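Local structure of inactive glucansucrase (Lactobacillus reuteri, 5JBD) at residues A[349-354]-A[358-363]; A[364-367]-A[373-376]. The protein is an inactive glucansucrase, a calcium-binding protein of glycosyl hydrolase family 70 with a TIM-type barrel. One frame throughout, in Å; residues are numbered along the deposited sequence.

In the fold
The two contacts follow one another along the chain, contact 1 closing before contact 2 opens, and their centres lie about 14 Å apart. Contact 1 folds the loop 358-363 back on helix 343-354; contact 2 joins the short helix 364-367 to the approach of strand 375-376, which pairs with strand 501-505 of an antiparallel sheet. Between them the two helices pack directly: Val352 CG2 lies 3.7 Å from Asn364 CB, and Leu349 CD2 lies 3.7 Å from Leu365 CD2. Their centres lie about 28 and 31 Å from the centre of the chain, and neither contact includes a calcium ligand.

Contact 1 (A[349-354]-A[358-363]); sequences LENVLG and NRDNIG
Val352 and Asp360 mark the closest backbone approach of a helix-to-loop contact, in which the chain leaves helix 343-354, turns, and runs back across residues 351-353 toward helix 364-367 in this TIM-barrel family protein. Val352 loses the most surface here. With CG1 anti to its backbone N (chi1 172°), its two methyls divide the loop between them: CG1 rests on Ile362, 3.8 Å from Ile362 CA, while CG2 lies 3.5 Å from Asn361 O. A short branched residue suits this place, since it can meet the loop backbone with both arms. Ile362 adds its CD1 methyl, which touches Val352 CG1 at 4.0 Å and also reaches Leu353 CD2.

The polar link is made by the backbone of Asp360, whose N donates to Asn351 O over 2.9 Å, from above the carbonyl plane. The carboxylate runs beside the Asn351 side chain in the same direction, with the amide and carboxylate planes 64° apart; Asp360 OD2 comes 3.4 Å from Asn351 CB, so the touch is to the methylene.

Arg359 lays its extended chain over Val352, with CB, CG and CD all close to Val352 O, which accepts a hydrogen bond from Asn543 ND2. The long aliphatic stem can pack here while the guanidinium is gripped at three nitrogens: NE by Arg355 O, NH1 by Asn543 O and NH2 by Ser610 OG. The short amide of Asn361 can cap the turn into the next helix: OD1, which also accepts from Lys505 NZ, takes a hydrogen bond from Gly363 N at 2.9 Å.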
loop_
_atom_site.group_PDB
_atom_site.type_symbol
_atom_site.label_atom_id
_atom_site.label_comp_id
_atom_site.label_asym_id
_atom_site.label_seq_id
_atom_site.Cartn_x
_atom_site.Cartn_y
_atom_site.Cartn_z
ATOM N N LEU A 349 -10.963 18.509 7.167
ATOM C CA LEU A 349 -12.294 17.937 7.367
ATOM C C LEU A 349 -12.371 17.174 8.695
ATOM O O LEU A 349 -13.310 17.380 9.466
ATOM C CB LEU A 349 -12.671 17.016 6.214
ATOM C CG LEU A 349 -12.995 17.705 4.884
ATOM C CD1 LEU A 349 -12.991 16.696 3.742
ATOM C CD2 LEU A 349 -14.335 18.431 4.930
ATOM N N GLU A 350 -11.377 16.330 8.973
ATOM C CA GLU A 350 -11.365 15.550 10.224
ATOM C C GLU A 350 -11.142 16.410 11.476
ATOM O O GLU A 350 -11.814 16.195 12.507
ATOM C CB GLU A 350 -10.355 14.393 10.161
ATOM C CG GLU A 350 -10.701 13.356 9.082
ATOM C CD GLU A 350 -10.467 11.900 9.486
ATOM O OE1 GLU A 350 -9.501 11.620 10.229
ATOM O OE2 GLU A 350 -11.243 11.029 9.017
ATOM N N ASN A 351 -10.233 17.391 11.394
ATOM C CA ASN A 351 -9.944 18.224 12.551
ATOM C C ASN A 351 -11.090 19.197 12.850
ATOM O O ASN A 351 -11.292 19.556 14.003
ATOM C CB ASN A 351 -8.628 19.029 12.410
ATOM C CG ASN A 351 -7.372 18.161 12.292
ATOM O OD1 ASN A 351 -6.277 18.624 11.877
ATOM N ND2 ASN A 351 -7.502 16.935 12.666
ATOM N N VAL A 352 -11.835 19.625 11.827
ATOM C CA VAL A 352 -12.915 20.617 12.002
ATOM C C VAL A 352 -14.254 19.962 12.314
ATOM O O VAL A 352 -14.974 20.422 13.202
ATOM C CB VAL A 352 -13.064 21.524 10.764
ATOM C CG1 VAL A 352 -14.288 22.431 10.843
ATOM C CG2 VAL A 352 -11.818 22.372 10.578
ATOM N N LEU A 353 -14.587 18.906 11.574
ATOM C CA LEU A 353 -15.896 18.267 11.646
ATOM C C LEU A 353 -15.923 16.902 12.339
ATOM O O LEU A 353 -16.939 16.526 12.908
ATOM C CB LEU A 353 -16.467 18.118 10.231
ATOM C CG LEU A 353 -16.726 19.414 9.455
ATOM C CD1 LEU A 353 -17.066 19.130 8.002
ATOM C CD2 LEU A 353 -17.830 20.221 10.109
ATOM N N GLY A 354 -14.823 16.162 12.269
ATOM C CA GLY A 354 -14.801 14.754 12.657
ATOM C C GLY A 354 -14.449 14.382 14.088
ATOM O O GLY A 354 -14.759 13.264 14.525
ATOM N N ASN A 358 -12.294 19.338 20.916
ATOM C CA ASN A 358 -11.146 20.102 20.396
ATOM C C ASN A 358 -11.208 20.221 18.874
ATOM O O ASN A 358 -10.207 20.001 18.185
ATOM C CB ASN A 358 -9.808 19.458 20.826
ATOM C CG ASN A 358 -9.581 19.537 22.332
ATOM O OD1 ASN A 358 -9.619 20.620 22.937
ATOM N ND2 ASN A 358 -9.350 18.380 22.951
ATOM N N ARG A 359 -12.393 20.542 18.359
ATOM C CA ARG A 359 -12.571 20.784 16.915
ATOM C C ARG A 359 -11.920 22.104 16.523
ATOM O O ARG A 359 -12.075 23.096 17.229
ATOM C CB ARG A 359 -14.049 20.842 16.536
ATOM C CG ARG A 359 -14.723 19.493 16.631
ATOM C CD ARG A 359 -16.210 19.572 16.362
ATOM N NE ARG A 359 -16.807 18.251 16.565
ATOM C CZ ARG A 359 -18.105 17.982 16.706
ATOM N NH1 ARG A 359 -19.029 18.931 16.632
ATOM N NH2 ARG A 359 -18.479 16.718 16.900
ATOM N N ASP A 360 -11.181 22.100 15.415
ATOM C CA ASP A 360 -10.656 23.331 14.841
ATOM C C ASP A 360 -11.814 24.175 14.319
ATOM O O ASP A 360 -12.923 23.670 14.121
ATOM C CB ASP A 360 -9.674 23.049 13.712
ATOM C CG ASP A 360 -8.373 22.373 14.183
ATOM O OD1 ASP A 360 -8.159 22.128 15.391
ATOM O OD2 ASP A 360 -7.527 22.118 13.300
ATOM N N ASN A 361 -11.566 25.471 14.144
ATOM C CA ASN A 361 -12.612 26.391 13.740
ATOM C C ASN A 361 -13.156 26.077 12.346
ATOM O O ASN A 361 -12.413 25.668 11.451
ATOM C CB ASN A 361 -12.107 27.836 13.779
ATOM C CG ASN A 361 -13.225 28.834 13.589
ATOM O OD1 ASN A 361 -13.431 29.352 12.485
ATOM N ND2 ASN A 361 -13.988 29.071 14.649
ATOM N N ILE A 362 -14.462 26.281 12.182
ATOM C CA ILE A 362 -15.158 26.088 10.908
ATOM C C ILE A 362 -14.466 26.792 9.714
ATOM O O ILE A 362 -14.466 26.283 8.585
ATOM C CB ILE A 362 -16.645 26.525 11.031
ATOM C CG1 ILE A 362 -17.535 25.813 10.001
ATOM C CG2 ILE A 362 -16.794 28.043 10.934
ATOM C CD1 ILE A 362 -17.763 24.337 10.280
ATOM N N GLY A 363 -13.880 27.952 9.970
ATOM C CA GLY A 363 -13.174 28.709 8.932
ATOM C C GLY A 363 -11.972 28.023 8.289
ATOM O O GLY A 363 -11.548 28.415 7.196
#

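Contact 2 (A[364-367]-A[373-376])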
loop_
_atom_site.group_PDB
_atom_site.type_symbol
_atom_site.label_atom_id
_atom_site.label_comp_id
_atom_site.label_asym_id
_atom_site.label_seq_id
_atom_site.Cartn_x
_atom_site.Cartn_y
_atom_site.Cartn_z
ATOM N N ASN A 364 -11.402 27.030 8.965
ATOM C CA ASN A 364 -10.324 26.225 8.380
ATOM C C ASN A 364 -10.734 25.525 7.076
ATOM O O ASN A 364 -9.889 25.292 6.233
ATOM C CB ASN A 364 -9.780 25.195 9.374
ATOM C CG ASN A 364 -8.951 25.817 10.486
ATOM O OD1 ASN A 364 -9.024 27.012 10.748
ATOM N ND2 ASN A 364 -8.172 24.984 11.169
ATOM N N LEU A 365 -12.012 25.212 6.899
ATOM C CA LEU A 365 -12.504 24.647 5.625
ATOM C C LEU A 365 -12.294 25.582 4.416
ATOM O O LEU A 365 -12.227 25.130 3.271
ATOM C CB LEU A 365 -13.988 24.288 5.734
ATOM C CG LEU A 365 -14.358 23.215 6.770
ATOM C CD1 LEU A 365 -15.836 23.230 7.098
ATOM C CD2 LEU A 365 -13.932 21.839 6.288
ATOM N N ILE A 366 -12.194 26.882 4.682
ATOM C CA ILE A 366 -12.005 27.878 3.657
ATOM C C ILE A 366 -10.544 27.933 3.223
ATOM O O ILE A 366 -10.253 27.985 2.027
ATOM C CB ILE A 366 -12.440 29.289 4.151
ATOM C CG1 ILE A 366 -13.906 29.285 4.596
ATOM C CG2 ILE A 366 -12.250 30.321 3.038
ATOM C CD1 ILE A 366 -14.371 30.531 5.331
ATOM N N THR A 367 -9.636 27.906 4.198
ATOM C CA THR A 367 -8.225 28.215 3.963
ATOM C C THR A 367 -7.247 27.024 3.957
ATOM O O THR A 367 -6.191 27.110 3.331
ATOM C CB THR A 367 -7.727 29.173 5.052
ATOM O OG1 THR A 367 -7.939 28.577 6.332
ATOM C CG2 THR A 367 -8.491 30.491 5.006
ATOM N N ARG A 373 -10.723 28.723 -0.815
ATOM C CA ARG A 373 -12.049 28.781 -1.428
ATOM C C ARG A 373 -12.921 29.917 -0.851
ATOM O O ARG A 373 -14.143 29.854 -0.903
ATOM C CB ARG A 373 -12.747 27.421 -1.317
ATOM C CG ARG A 373 -12.052 26.327 -2.112
ATOM C CD ARG A 373 -12.792 24.983 -2.057
ATOM N NE ARG A 373 -12.169 24.011 -2.969
ATOM C CZ ARG A 373 -11.146 23.207 -2.661
ATOM N NH1 ARG A 373 -10.606 23.206 -1.439
ATOM N NH2 ARG A 373 -10.647 22.397 -3.586
ATOM N N GLN A 374 -12.288 30.956 -0.315
ATOM C CA GLN A 374 -13.015 32.137 0.155
ATOM C C GLN A 374 -13.863 32.713 -0.973
ATOM O O GLN A 374 -15.044 32.956 -0.798
ATOM C CB GLN A 374 -12.062 33.208 0.692
ATOM C CG GLN A 374 -12.774 34.366 1.389
ATOM C CD GLN A 374 -13.101 34.057 2.820
ATOM O OE1 GLN A 374 -12.202 33.767 3.610
ATOM N NE2 GLN A 374 -14.388 34.149 3.184
ATOM N N ASN A 375 -13.240 32.935 -2.124
ATOM C CA ASN A 375 -13.933 33.479 -3.278
ATOM C C ASN A 375 -13.166 33.050 -4.534
ATOM O O ASN A 375 -12.364 33.800 -5.106
ATOM C CB ASN A 375 -14.064 35.001 -3.153
ATOM C CG ASN A 375 -15.137 35.581 -4.060
ATOM O OD1 ASN A 375 -16.196 34.986 -4.276
ATOM N ND2 ASN A 375 -14.875 36.777 -4.568
ATOM N N ASP A 376 -13.422 31.805 -4.926
ATOM C CA ASP A 376 -12.693 31.131 -6.006
ATOM C C ASP A 376 -13.498 31.330 -7.281
ATOM O O ASP A 376 -14.494 30.628 -7.493
ATOM C CB ASP A 376 -12.531 29.650 -5.649
ATOM C CG ASP A 376 -11.770 28.843 -6.694
ATOM O OD1 ASP A 376 -11.455 29.355 -7.809
ATOM O OD2 ASP A 376 -11.510 27.634 -6.392
HETATM O O HOH W 1 -10.850 25.089 0.732
#
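A backbone hydrogen bond backed by one apolar branch joins Ile366, in the short helix 364-367, to Arg373 and Gln374, which lead into strand 375-376 at the edge of an antiparallel sheet. The contact is a helix-loop-strand connection, placed where helix 364-367 lies against strands 501-505 and 510-515 through Met503 and Leu511. Arg373 N donates to Ile366 O at 3.0 Å in a nearly straight bond (172° at the hydrogen), arriving in the carbonyl plane, and this ties the carbonyl of the helix to the start of the returning chain.

Ile366 is the residue most covered. Its CG2 stands anti to the backbone N and is thereby carried against Gln374, 3.4 Å from Gln374 N and 3.5 Å from Gln374 OE1. The bend at chi2 of Gln374 (83°) folds its amide back toward this methyl, so CB, CD and OE1 all border CG2. A beta-branched residue serves well here, one branch facing the turn while the side chain as a whole also packs on the sheet.

The guanidinium of Arg373 is held first by Lys457 O at NE, then at NH1 by Ser369 OG and a water. Water 1 lies 2.9 Å from Leu365 O, to which it can donate, and accepts from Arg373 NH1, also at 2.9 Å, in plane at the guanidinium edge; it may share its protons among several acceptors.

Two adjacent helix carbonyls are therefore engaged by one arginine, the first through water and the second directly by its backbone N. A long, multiply donating side chain suits this buried position, and its several partners probably restrict rotation of the guanidinium.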